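Local coordinates for 1-carboxybiuret hydrolase subunit AtzE (Pseudomonas sp., PDB 6C62), which hydrolyses 1-carboxybiuret to urea-1,3-dicarboxylate and ammonia in the bacterial degradation of atrazine, at residues V43-A48 against R98-L103; S88-T93 against Q322-L327; S174-A179 against L399-V404; A280-A285 against T450-L455. All coordinates share one frame; numbering follows the deposited sequence. Where two conformers were deposited one is given.

Contact 1 of 4, residues V43-A48 against R98-L103; sequences VERARA and RADAVL
Arg45 and Asp100 make this contact by themselves, in a salt bridge where the guanidinium meets the carboxylate end-on through two nitrogens. Arg45 NH1 donates to Asp100 OD1 at 2.8 Å, almost straight (169°), lying in the guanidinium plane and using the syn lone pair of that oxygen. The second bond, from Arg45 NH2 to Asp100 OD2 at 2.9 Å, is more bent. It reaches its oxygen on the syn side but well out of the carboxylate plane, because the two flat groups are twisted 34° against each other. Asp100 OD1 also accepts from the backbone N of Glu80, so the carboxylate is fixed from two directions.

Only this pair of charged ends is tight. The CA atoms of Arg45 and Asp100 stay 12.2 Å apart, a distance bridged mainly by the arginine: with CG anti to the backbone N (chi1 -178°) and the chain extended as far as NE, the guanidinium is carried straight off its helix. The two segments bury just 86 Å² between them. Asp100 is buried whereas Arg45 remains partly exposed, and Arg45 NE forms a second salt bridge with Glu49, one turn further along the helix.

The Arg45 side chain also touches Leu114 of strand 113-118 and Val104 and Lys108 of helix 102-109. The salt bridge ties helix 43-58 to the turn leading into helix 102-109.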
loop_
_atom_site.group_PDB
_atom_site.type_symbol
_atom_site.label_atom_id
_atom_site.label_comp_id
_atom_site.label_asym_id
_atom_site.label_seq_id
_atom_site.Cartn_x
_atom_site.Cartn_y
_atom_site.Cartn_z
ATOM N N VAL A 43 34.697 -1.320 -20.359
ATOM C CA VAL A 43 35.786 -2.148 -20.959
ATOM C C VAL A 43 36.867 -2.447 -19.950
ATOM O O VAL A 43 37.313 -3.593 -19.802
ATOM C CB VAL A 43 36.357 -1.435 -22.212
ATOM C CG1 VAL A 43 37.573 -2.146 -22.767
ATOM C CG2 VAL A 43 35.308 -1.413 -23.289
ATOM N N GLU A 44 37.309 -1.419 -19.265
ATOM C CA GLU A 44 38.322 -1.539 -18.250
ATOM C C GLU A 44 37.861 -2.464 -17.087
ATOM O O GLU A 44 38.611 -3.325 -16.632
ATOM C CB GLU A 44 38.685 -0.137 -17.706
ATOM C CG GLU A 44 39.895 -0.137 -16.786
ATOM C CD GLU A 44 40.275 1.236 -16.189
ATOM O OE1 GLU A 44 39.909 2.261 -16.788
ATOM O OE2 GLU A 44 40.931 1.277 -15.119
ATOM N N ARG A 45 36.638 -2.277 -16.625
ATOM C CA ARG A 45 36.072 -3.158 -15.631
ATOM C C ARG A 45 35.975 -4.608 -16.106
ATOM O O ARG A 45 36.305 -5.521 -15.368
ATOM C CB ARG A 45 34.704 -2.669 -15.193
ATOM C CG ARG A 45 34.095 -3.531 -14.127
ATOM C CD ARG A 45 32.692 -3.085 -13.859
ATOM N NE ARG A 45 31.991 -4.049 -13.024
ATOM C CZ ARG A 45 31.121 -3.760 -12.095
ATOM N NH1 ARG A 45 30.764 -2.508 -11.836
ATOM N NH2 ARG A 45 30.597 -4.771 -11.423
ATOM N N ALA A 46 35.484 -4.832 -17.306
ATOM C CA ALA A 46 35.367 -6.159 -17.834
ATOM C C ALA A 46 36.708 -6.869 -17.862
ATOM O O ALA A 46 36.800 -8.038 -17.513
ATOM C CB ALA A 46 34.813 -6.108 -19.227
ATOM N N ARG A 47 37.727 -6.167 -18.348
ATOM C CA ARG A 47 39.027 -6.780 -18.474
ATOM C C ARG A 47 39.620 -7.118 -17.097
ATOM O O ARG A 47 40.230 -8.180 -16.974
ATOM C CB ARG A 47 40.006 -5.907 -19.275
ATOM C CG ARG A 47 39.636 -5.882 -20.728
ATOM C CD ARG A 47 40.343 -4.792 -21.529
ATOM N NE ARG A 47 40.216 -5.029 -22.960
ATOM C CZ ARG A 47 40.347 -4.100 -23.900
ATOM N NH1 ARG A 47 40.622 -2.838 -23.576
ATOM N NH2 ARG A 47 40.200 -4.434 -25.160
ATOM N N ALA A 48 39.426 -6.242 -16.111
ATOM C CA ALA A 48 39.949 -6.506 -14.757
ATOM C C ALA A 48 39.188 -7.655 -14.105
ATOM O O ALA A 48 39.817 -8.472 -13.409
ATOM C CB ALA A 48 39.868 -5.292 -13.872
ATOM N N ARG A 98 27.310 5.296 -6.656
ATOM C CA ARG A 98 28.362 4.969 -5.690
ATOM C C ARG A 98 28.597 3.484 -5.551
ATOM O O ARG A 98 29.638 3.062 -5.111
ATOM C CB ARG A 98 28.017 5.565 -4.341
ATOM C CG ARG A 98 28.080 7.105 -4.390
ATOM C CD ARG A 98 27.579 7.732 -3.112
ATOM N NE ARG A 98 28.311 7.213 -1.950
ATOM C CZ ARG A 98 27.910 7.339 -0.681
ATOM N NH1 ARG A 98 26.756 7.960 -0.404
ATOM N NH2 ARG A 98 28.654 6.824 0.310
ATOM N N ALA A 99 27.641 2.670 -5.952
ATOM C CA ALA A 99 27.760 1.217 -5.824
ATOM C C ALA A 99 26.972 0.562 -6.949
ATOM O O ALA A 99 26.076 1.170 -7.470
ATOM C CB ALA A 99 27.188 0.793 -4.452
ATOM N N ASP A 100 27.326 -0.660 -7.288
ATOM C CA ASP A 100 26.530 -1.520 -8.175
ATOM C C ASP A 100 25.180 -1.838 -7.552
ATOM O O ASP A 100 25.074 -1.942 -6.314
ATOM C CB ASP A 100 27.238 -2.878 -8.342
ATOM C CG ASP A 100 28.536 -2.793 -9.176
ATOM O OD1 ASP A 100 28.683 -1.876 -10.065
ATOM O OD2 ASP A 100 29.380 -3.710 -8.990
ATOM N N ALA A 101 24.173 -2.007 -8.395
ATOM C CA ALA A 101 22.907 -2.608 -7.966
ATOM C C ALA A 101 23.198 -3.911 -7.271
ATOM O O ALA A 101 24.116 -4.632 -7.631
ATOM C CB ALA A 101 22.061 -2.921 -9.185
ATOM N N VAL A 102 22.375 -4.244 -6.306
ATOM C CA VAL A 102 22.541 -5.535 -5.624
ATOM C C VAL A 102 22.599 -6.726 -6.574
ATOM O O VAL A 102 23.411 -7.612 -6.375
ATOM C CB VAL A 102 21.416 -5.707 -4.542
ATOM C CG1 VAL A 102 21.398 -7.086 -3.976
ATOM C CG2 VAL A 102 21.655 -4.678 -3.425
ATOM N N LEU A 103 21.736 -6.782 -7.604
ATOM C CA LEU A 103 21.814 -7.910 -8.493
ATOM C C LEU A 103 23.142 -8.014 -9.290
ATOM O O LEU A 103 23.649 -9.149 -9.540
ATOM C CB LEU A 103 20.636 -7.945 -9.470
ATOM C CG LEU A 103 19.260 -7.983 -8.843
ATOM C CD1 LEU A 103 18.249 -8.245 -9.901
ATOM C CD2 LEU A 103 19.192 -9.049 -7.747
#

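Contact 2 of 4, residues S88-T93 against Q322-L327; sequences SKINRT and QDFEPL
The Phe324 ring takes the CD1 methyl of Ile90 over one face, a CH-pi contact with CD1 3.6 Å from the ring centroid and 20° off the normal. The methyl is displaced toward the rim, so that Ile90 CD1 comes closest to Phe324 CE1, at 3.4 Å. Asp316 and Leu317 of helix 314-319 also touch this ring. A second flat group, the Arg92 guanidinium, folds back within its own loop and has Lys89 CB over the centre of one face.

Beside the ring, Ile90 CG1 lies against Asp323 CB at 4.0 Å. Lys89 runs along Asp323: a chi1 of 67° puts Lys89 CG 3.6 Å from Asp323 O, and the extended chain beyond carries CE past the same oxygen and NZ to a water. The ammonium stops short of a salt bridge, with Lys89 NZ 4.4 Å from Asp323 OD1. The water joins them instead, accepting from Lys89 NZ and donating to Asp323 OD1 and to Gln322 O. The other carboxylate oxygen, OD2, forms a salt bridge with Arg320.

An alanine in place of Phe324 would probably leave the Ile90 methyl facing a gap and take away the ring's packing on Asp316 and Leu317.

Two loops distant in sequence are thus held by an apolar centre, while their charges meet indirectly at a hydrated margin, where their attraction is likely to be softened.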
loop_
_atom_site.group_PDB
_atom_site.type_symbol
_atom_site.label_atom_id
_atom_site.label_comp_id
_atom_site.label_asym_id
_atom_site.label_seq_id
_atom_site.Cartn_x
_atom_site.Cartn_y
_atom_site.Cartn_z
ATOM N N SER A 88 17.004 7.904 -20.356
ATOM C CA SER A 88 16.621 9.258 -20.345
ATOM C C SER A 88 17.794 10.151 -20.653
ATOM O O SER A 88 18.974 9.759 -20.509
ATOM C CB SER A 88 16.043 9.656 -18.987
ATOM O OG SER A 88 17.119 9.848 -18.025
ATOM N N LYS A 89 17.475 11.363 -21.097
ATOM C CA LYS A 89 18.464 12.409 -21.058
ATOM C C LYS A 89 18.443 13.223 -19.789
ATOM O O LYS A 89 19.495 13.722 -19.393
ATOM C CB LYS A 89 18.469 13.245 -22.335
ATOM C CG LYS A 89 17.312 14.086 -22.624
ATOM C CD LYS A 89 17.640 14.930 -23.865
ATOM C CE LYS A 89 16.527 15.940 -24.011
ATOM N NZ LYS A 89 16.529 16.448 -25.406
ATOM N N ILE A 90 17.286 13.269 -19.107
ATOM C CA ILE A 90 17.154 13.917 -17.816
ATOM C C ILE A 90 18.183 13.475 -16.783
ATOM O O ILE A 90 18.725 14.279 -16.066
ATOM C CB ILE A 90 15.716 13.737 -17.311
ATOM C CG1 ILE A 90 14.818 14.760 -18.003
ATOM C CG2 ILE A 90 15.605 14.028 -15.808
ATOM C CD1 ILE A 90 13.361 14.473 -17.884
ATOM N N ASN A 91 18.455 12.183 -16.709
ATOM C CA ASN A 91 19.386 11.644 -15.710
ATOM C C ASN A 91 20.875 11.913 -16.032
ATOM O O ASN A 91 21.710 11.626 -15.170
ATOM C CB ASN A 91 19.212 10.144 -15.518
ATOM C CG ASN A 91 17.953 9.782 -14.719
ATOM O OD1 ASN A 91 17.100 10.625 -14.497
ATOM N ND2 ASN A 91 17.840 8.501 -14.329
ATOM N N ARG A 92 21.198 12.519 -17.168
ATOM C CA ARG A 92 22.632 12.578 -17.574
ATOM C C ARG A 92 23.518 13.327 -16.586
ATOM O O ARG A 92 24.639 12.920 -16.373
ATOM C CB ARG A 92 22.839 13.228 -18.946
ATOM C CG ARG A 92 22.448 12.329 -20.112
ATOM C CD ARG A 92 22.212 13.142 -21.358
ATOM N NE ARG A 92 21.788 12.304 -22.449
ATOM C CZ ARG A 92 21.479 12.780 -23.658
ATOM N NH1 ARG A 92 21.591 14.114 -23.915
ATOM N NH2 ARG A 92 21.163 11.920 -24.603
ATOM N N THR A 93 22.966 14.335 -15.949
ATOM C CA THR A 93 23.680 15.174 -15.038
ATOM C C THR A 93 23.692 14.707 -13.583
ATOM O O THR A 93 24.251 15.387 -12.748
ATOM C CB THR A 93 23.081 16.635 -15.054
ATOM O OG1 THR A 93 21.675 16.568 -14.763
ATOM C CG2 THR A 93 23.305 17.308 -16.419
ATOM N N GLN A 322 9.814 19.237 -21.906
ATOM C CA GLN A 322 10.418 19.117 -23.237
ATOM C C GLN A 322 11.639 18.192 -23.296
ATOM O O GLN A 322 12.065 17.771 -24.392
ATOM C CB GLN A 322 10.803 20.521 -23.777
ATOM C CG GLN A 322 12.036 21.123 -23.125
ATOM C CD GLN A 322 11.832 21.787 -21.768
ATOM O OE1 GLN A 322 10.732 21.839 -21.171
ATOM N NE2 GLN A 322 12.905 22.291 -21.256
ATOM N N ASP A 323 12.226 17.896 -22.142
ATOM C CA ASP A 323 13.340 16.953 -22.052
ATOM C C ASP A 323 12.970 15.496 -21.924
ATOM O O ASP A 323 13.864 14.649 -21.986
ATOM C CB ASP A 323 14.215 17.369 -20.914
ATOM C CG ASP A 323 14.957 18.708 -21.175
ATOM O OD1 ASP A 323 15.014 19.179 -22.334
ATOM O OD2 ASP A 323 15.494 19.258 -20.212
ATOM N N PHE A 324 11.671 15.182 -21.817
ATOM C CA PHE A 324 11.242 13.786 -21.842
ATOM C C PHE A 324 11.202 13.242 -23.278
ATOM O O PHE A 324 11.163 14.003 -24.244
ATOM C CB PHE A 324 9.841 13.636 -21.193
ATOM C CG PHE A 324 9.824 13.747 -19.699
ATOM C CD1 PHE A 324 10.029 14.957 -19.062
ATOM C CD2 PHE A 324 9.637 12.599 -18.909
ATOM C CE1 PHE A 324 9.977 15.041 -17.690
ATOM C CE2 PHE A 324 9.567 12.711 -17.540
ATOM C CZ PHE A 324 9.746 13.896 -16.929
ATOM N N GLU A 325 11.115 11.918 -23.373
ATOM C CA GLU A 325 10.786 11.165 -24.592
ATOM C C GLU A 325 9.432 11.621 -25.135
ATOM O O GLU A 325 8.404 11.434 -24.476
ATOM C CB GLU A 325 10.749 9.668 -24.233
ATOM C CG GLU A 325 10.095 8.733 -25.238
ATOM C CD GLU A 325 10.842 8.733 -26.561
ATOM O OE1 GLU A 325 11.931 8.128 -26.580
ATOM O OE2 GLU A 325 10.329 9.369 -27.524
ATOM N N PRO A 326 9.423 12.251 -26.327
ATOM C CA PRO A 326 8.093 12.738 -26.874
ATOM C C PRO A 326 7.072 11.642 -27.102
ATOM O O PRO A 326 5.896 11.907 -27.023
ATOM C CB PRO A 326 8.488 13.494 -28.164
ATOM C CG PRO A 326 9.887 13.963 -27.847
ATOM C CD PRO A 326 10.542 12.763 -27.139
ATOM N N LEU A 327 7.494 10.388 -27.305
ATOM C CA LEU A 327 6.515 9.279 -27.453
ATOM C C LEU A 327 5.832 8.834 -26.191
ATOM O O LEU A 327 4.910 8.056 -26.252
ATOM C CB LEU A 327 7.186 8.060 -28.090
ATOM C CG LEU A 327 7.647 8.343 -29.562
ATOM C CD1 LEU A 327 8.392 7.136 -30.150
ATOM C CD2 LEU A 327 6.452 8.756 -30.468
HETATM O O HOH W 1 14.681 18.671 -25.067
#

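Contact 3 of 4, residues S174-A179 against L399-V404; sequences SIRVPA and LLTQPV
Arg176 and Thr401 form a buried side-chain-to-backbone contact near the centre of the chain, between the start of helix 176-182 and the turn entering helix 402-407. Arg176 NH1 donates to Thr401 O at 3.0 Å, tilted out of the carbonyl plane and bent (143°), and also bonds Gln429 OE1. NH2 adds a weak bond to Thr401 O. Val404 N reaches Thr401 O from the opposite face of the carbonyl, at 3.1 Å. The arginine bends at chi3 (-71°), which lays its guanidinium over the threonine: Thr401 CB sits above one face near the rim, 3.5 Å from Arg176 CZ, and Val404 CB lies at the edge beside NH1.

In this amidase-signature enzyme segment 174-179 begins with Ser174, the probable acyl-ester nucleophile of a Ser-Ser-Lys triad, whose OG is hydrogen-bonded to Ser150 N. Arg176, two residues on, points to the other side and forms a salt bridge through NE with Asp170, which also receives Ile175 N. A leucine in place of Arg176 would probably leave Asp170 without its charged mate and Thr401 O without its donors from across the contact. Thr401 OG1 is hydrogen-bonded to Asn172 O, with Val177 CG2 approaching it at 4.2 Å.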
loop_
_atom_site.group_PDB
_atom_site.type_symbol
_atom_site.label_atom_id
_atom_site.label_comp_id
_atom_site.label_asym_id
_atom_site.label_seq_id
_atom_site.Cartn_x
_atom_site.Cartn_y
_atom_site.Cartn_z
ATOM N N SER A 174 7.969 -6.133 -19.746
ATOM C CA SER A 174 9.207 -5.692 -20.360
ATOM C C SER A 174 10.418 -6.625 -20.383
ATOM O O SER A 174 11.445 -6.238 -20.952
ATOM C CB SER A 174 9.585 -4.321 -19.768
ATOM O OG SER A 174 8.725 -3.358 -20.366
ATOM N N ILE A 175 10.319 -7.814 -19.784
ATOM C CA ILE A 175 11.263 -8.898 -20.021
ATOM C C ILE A 175 10.684 -9.872 -21.031
ATOM O O ILE A 175 11.352 -10.297 -22.002
ATOM C CB ILE A 175 11.595 -9.663 -18.726
ATOM C CG1 ILE A 175 12.575 -8.857 -17.885
ATOM C CG2 ILE A 175 12.192 -11.060 -18.999
ATOM C CD1 ILE A 175 12.742 -9.370 -16.441
ATOM N N ARG A 176 9.442 -10.248 -20.787
ATOM C CA ARG A 176 8.749 -11.200 -21.642
ATOM C C ARG A 176 8.565 -10.716 -23.085
ATOM O O ARG A 176 8.697 -11.518 -24.006
ATOM C CB ARG A 176 7.415 -11.593 -20.970
ATOM C CG ARG A 176 7.638 -12.333 -19.677
ATOM C CD ARG A 176 6.342 -12.301 -18.880
ATOM N NE ARG A 176 6.065 -10.965 -18.361
ATOM C CZ ARG A 176 4.875 -10.571 -17.895
ATOM N NH1 ARG A 176 3.854 -11.387 -17.946
ATOM N NH2 ARG A 176 4.703 -9.343 -17.376
ATOM N N VAL A 177 8.280 -9.441 -23.310
ATOM C CA VAL A 177 8.089 -8.931 -24.648
ATOM C C VAL A 177 9.405 -9.013 -25.516
ATOM O O VAL A 177 9.373 -9.590 -26.635
ATOM C CB VAL A 177 7.466 -7.507 -24.630
ATOM C CG1 VAL A 177 7.441 -6.871 -26.027
ATOM C CG2 VAL A 177 6.022 -7.573 -24.056
ATOM N N PRO A 178 10.536 -8.470 -25.043
ATOM C CA PRO A 178 11.760 -8.644 -25.827
ATOM C C PRO A 178 12.244 -10.081 -25.952
ATOM O O PRO A 178 12.812 -10.430 -26.965
ATOM C CB PRO A 178 12.813 -7.765 -25.114
ATOM C CG PRO A 178 12.199 -7.371 -23.837
ATOM C CD PRO A 178 10.708 -7.578 -23.891
ATOM N N ALA A 179 12.025 -10.917 -24.952
ATOM C CA ALA A 179 12.324 -12.316 -25.097
ATOM C C ALA A 179 11.517 -12.897 -26.257
ATOM O O ALA A 179 12.074 -13.607 -27.127
ATOM C CB ALA A 179 12.018 -13.099 -23.819
ATOM N N LEU A 399 -0.499 -6.742 -24.163
ATOM C CA LEU A 399 -1.860 -7.230 -23.880
ATOM C C LEU A 399 -1.924 -8.570 -23.087
ATOM O O LEU A 399 -2.803 -8.764 -22.245
ATOM C CB LEU A 399 -2.627 -7.396 -25.231
ATOM C CG LEU A 399 -3.199 -6.126 -25.883
ATOM C CD1 LEU A 399 -3.685 -6.428 -27.296
ATOM C CD2 LEU A 399 -4.330 -5.490 -25.101
ATOM N N LEU A 400 -1.048 -9.499 -23.438
ATOM C CA LEU A 400 -0.998 -10.834 -22.867
ATOM C C LEU A 400 -0.097 -10.951 -21.615
ATOM O O LEU A 400 -0.247 -11.877 -20.820
ATOM C CB LEU A 400 -0.513 -11.816 -23.901
ATOM C CG LEU A 400 -1.375 -11.825 -25.182
ATOM C CD1 LEU A 400 -0.753 -12.678 -26.286
ATOM C CD2 LEU A 400 -2.782 -12.299 -24.847
ATOM N N THR A 401 0.818 -10.011 -21.445
ATOM C CA THR A 401 1.755 -10.024 -20.318
ATOM C C THR A 401 1.175 -9.307 -19.088
ATOM O O THR A 401 1.396 -9.726 -17.938
ATOM C CB THR A 401 3.105 -9.377 -20.695
ATOM O OG1 THR A 401 2.895 -8.126 -21.354
ATOM C CG2 THR A 401 3.841 -10.245 -21.609
ATOM N N GLN A 402 0.472 -8.218 -19.338
ATOM C CA GLN A 402 0.057 -7.286 -18.304
ATOM C C GLN A 402 -0.846 -7.878 -17.195
ATOM O O GLN A 402 -0.634 -7.581 -16.036
ATOM C CB GLN A 402 -0.556 -6.020 -18.946
ATOM C CG GLN A 402 -0.721 -4.864 -17.970
ATOM C CD GLN A 402 -0.752 -3.487 -18.615
ATOM O OE1 GLN A 402 -1.028 -3.374 -19.802
ATOM N NE2 GLN A 402 -0.363 -2.444 -17.879
ATOM N N PRO A 403 -1.785 -8.762 -17.533
ATOM C CA PRO A 403 -2.612 -9.372 -16.440
ATOM C C PRO A 403 -1.794 -10.256 -15.486
ATOM O O PRO A 403 -2.126 -10.363 -14.312
ATOM C CB PRO A 403 -3.609 -10.257 -17.213
ATOM C CG PRO A 403 -3.628 -9.715 -18.644
ATOM C CD PRO A 403 -2.240 -9.190 -18.869
ATOM N N VAL A 404 -0.728 -10.854 -15.967
ATOM C CA VAL A 404 0.012 -11.866 -15.207
ATOM C C VAL A 404 1.008 -11.266 -14.204
ATOM O O VAL A 404 1.065 -11.675 -13.027
ATOM C CB VAL A 404 0.755 -12.820 -16.184
ATOM C CG1 VAL A 404 1.536 -13.860 -15.402
ATOM C CG2 VAL A 404 -0.235 -13.456 -17.176
#

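Contact 4 of 4, residues A280-A285 against T450-L455; sequences ALTLGA and TGIARL
Two helix C-termini, each closed by a Schellman motif, meet where Thr282, in the last turn of helix 270-283, touches Thr450 and Ile452, which flank the glycine just beyond helix 437-449. Gly284 and Gly451 take the positive-phi positions of the two motifs (phi 68° and 89°). In the first, Ala285 N returns to Ala280 O at 2.8 Å.

The threonines reach toward each other tip to tip, Thr282 CG2 standing 3.4 Å from Thr450 OG1 and 3.9 Å from Thr450 CG2. Thr282 holds this methyl anti to its own backbone N, while its hydroxyl lies alongside Ile452, with OG1 3.5 Å from Ile452 CG1. Neither hydroxyl bonds across the contact. Thr282 OG1 pairs with Val278 O one turn back, and Thr450 OG1 with Leu447 O, each in its own helix. Thr282 also touches Leu447 of helix 437-449. Beyond Gly451 the chain is pinned by Arg454 NH1, which donates to Gly451 O at 2.9 Å.

Both threonine hydroxyls are therefore satisfied within their own helices, and what crosses between them is van der Waals contact of methyl and methylene groups against hydroxyl oxygens and one another, at a small, largely surface patch.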
loop_
_atom_site.group_PDB
_atom_site.type_symbol
_atom_site.label_atom_id
_atom_site.label_comp_id
_atom_site.label_asym_id
_atom_site.label_seq_id
_atom_site.Cartn_x
_atom_site.Cartn_y
_atom_site.Cartn_z
ATOM N N ALA A 280 1.854 -26.591 -25.868
ATOM C CA ALA A 280 0.819 -27.397 -25.158
ATOM C C ALA A 280 0.915 -28.904 -25.460
ATOM O O ALA A 280 0.933 -29.737 -24.537
ATOM C CB ALA A 280 -0.575 -26.874 -25.530
ATOM N N LEU A 281 1.004 -29.231 -26.750
ATOM C CA LEU A 281 1.224 -30.630 -27.197
ATOM C C LEU A 281 2.475 -31.235 -26.584
ATOM O O LEU A 281 2.428 -32.337 -26.021
ATOM C CB LEU A 281 1.307 -30.721 -28.725
ATOM C CG LEU A 281 1.429 -32.092 -29.426
ATOM C CD1 LEU A 281 0.476 -33.130 -28.853
ATOM C CD2 LEU A 281 1.214 -31.875 -30.924
ATOM N N THR A 282 3.583 -30.503 -26.636
ATOM C CA THR A 282 4.831 -30.996 -26.063
ATOM C C THR A 282 4.754 -31.206 -24.566
ATOM O O THR A 282 5.331 -32.157 -24.057
ATOM C CB THR A 282 5.965 -29.998 -26.313
ATOM O OG1 THR A 282 5.920 -29.586 -27.681
ATOM C CG2 THR A 282 7.321 -30.608 -25.967
ATOM N N LEU A 283 4.060 -30.301 -23.858
ATOM C CA LEU A 283 3.903 -30.383 -22.411
ATOM C C LEU A 283 2.729 -31.221 -21.925
ATOM O O LEU A 283 2.519 -31.322 -20.728
ATOM C CB LEU A 283 3.786 -28.959 -21.793
ATOM C CG LEU A 283 5.063 -28.113 -22.011
ATOM C CD1 LEU A 283 4.821 -26.673 -21.629
ATOM C CD2 LEU A 283 6.232 -28.624 -21.206
ATOM N N GLY A 284 1.959 -31.807 -22.835
ATOM C CA GLY A 284 0.792 -32.614 -22.457
ATOM C C GLY A 284 -0.350 -31.831 -21.839
ATOM O O GLY A 284 -1.102 -32.355 -21.047
ATOM N N ALA A 285 -0.490 -30.561 -22.213
ATOM C CA ALA A 285 -1.588 -29.731 -21.729
ATOM C C ALA A 285 -2.679 -29.764 -22.748
ATOM O O ALA A 285 -2.430 -29.457 -23.911
ATOM C CB ALA A 285 -1.154 -28.292 -21.556
ATOM N N THR A 450 13.209 -31.023 -26.354
ATOM C CA THR A 450 12.535 -31.508 -27.527
ATOM C C THR A 450 12.799 -30.640 -28.738
ATOM O O THR A 450 12.362 -30.965 -29.806
ATOM C CB THR A 450 11.030 -31.600 -27.301
ATOM O OG1 THR A 450 10.489 -30.273 -27.155
ATOM C CG2 THR A 450 10.725 -32.462 -26.053
ATOM N N GLY A 451 13.474 -29.505 -28.600
ATOM C CA GLY A 451 13.804 -28.691 -29.780
ATOM C C GLY A 451 12.751 -27.670 -30.153
ATOM O O GLY A 451 12.980 -26.872 -31.066
ATOM N N ILE A 452 11.628 -27.640 -29.420
ATOM C CA ILE A 452 10.536 -26.694 -29.637
ATOM C C ILE A 452 10.907 -25.243 -29.261
ATOM O O ILE A 452 10.529 -24.308 -29.954
ATOM C CB ILE A 452 9.293 -27.104 -28.834
ATOM C CG1 ILE A 452 8.729 -28.453 -29.360
ATOM C CG2 ILE A 452 8.207 -26.028 -28.891
ATOM C CD1 ILE A 452 8.394 -28.445 -30.845
ATOM N N ALA A 453 11.589 -25.083 -28.134
ATOM C CA ALA A 453 12.124 -23.792 -27.690
ATOM C C ALA A 453 13.611 -23.748 -27.940
ATOM O O ALA A 453 14.354 -24.604 -27.420
ATOM C CB ALA A 453 11.813 -23.559 -26.208
ATOM N N ARG A 454 14.058 -22.729 -28.674
ATOM C CA ARG A 454 15.476 -22.595 -29.039
ATOM C C ARG A 454 15.766 -21.200 -29.555
ATOM O O ARG A 454 14.869 -20.469 -29.892
ATOM C CB ARG A 454 15.833 -23.614 -30.124
ATOM C CG ARG A 454 14.974 -23.506 -31.361
ATOM C CD ARG A 454 15.338 -24.565 -32.418
ATOM N NE ARG A 454 14.736 -24.245 -33.718
ATOM C CZ ARG A 454 13.454 -24.422 -34.046
ATOM N NH1 ARG A 454 12.520 -24.913 -33.184
ATOM N NH2 ARG A 454 13.057 -24.039 -35.263
ATOM N N LEU A 455 17.033 -20.853 -29.638
ATOM C CA LEU A 455 17.494 -19.621 -30.297
ATOM C C LEU A 455 17.799 -19.939 -31.743
ATOM O O LEU A 455 17.869 -21.075 -32.120
ATOM C CB LEU A 455 18.791 -19.100 -29.648
ATOM C CG LEU A 455 18.647 -18.054 -28.531
ATOM C CD1 LEU A 455 18.019 -18.679 -27.327
ATOM C CD2 LEU A 455 19.958 -17.384 -28.178
#

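In the fold
Contact 3 carries a probable catalytic residue, Ser174, and the side chain of its Val177 lies about 8 Å from that of Ser150 and about 10 Å from that of Lys74. The other three are peripheral, their centres more than 20 Å from the centre of the chain. Contact 4 is the closest to contact 3, with centres about 20 Å apart; contacts 2 and 1 follow at about 25 and 29 Å. None touches another. Contacts 1 and 2 fall on the opposite side of the chain's centre from contact 4, their centres about 37 and 42 Å from its own. Contacts 2, 3 and 4 interleave along the sequence; contact 1 crosses contact 2 but closes before 3 and 4 open.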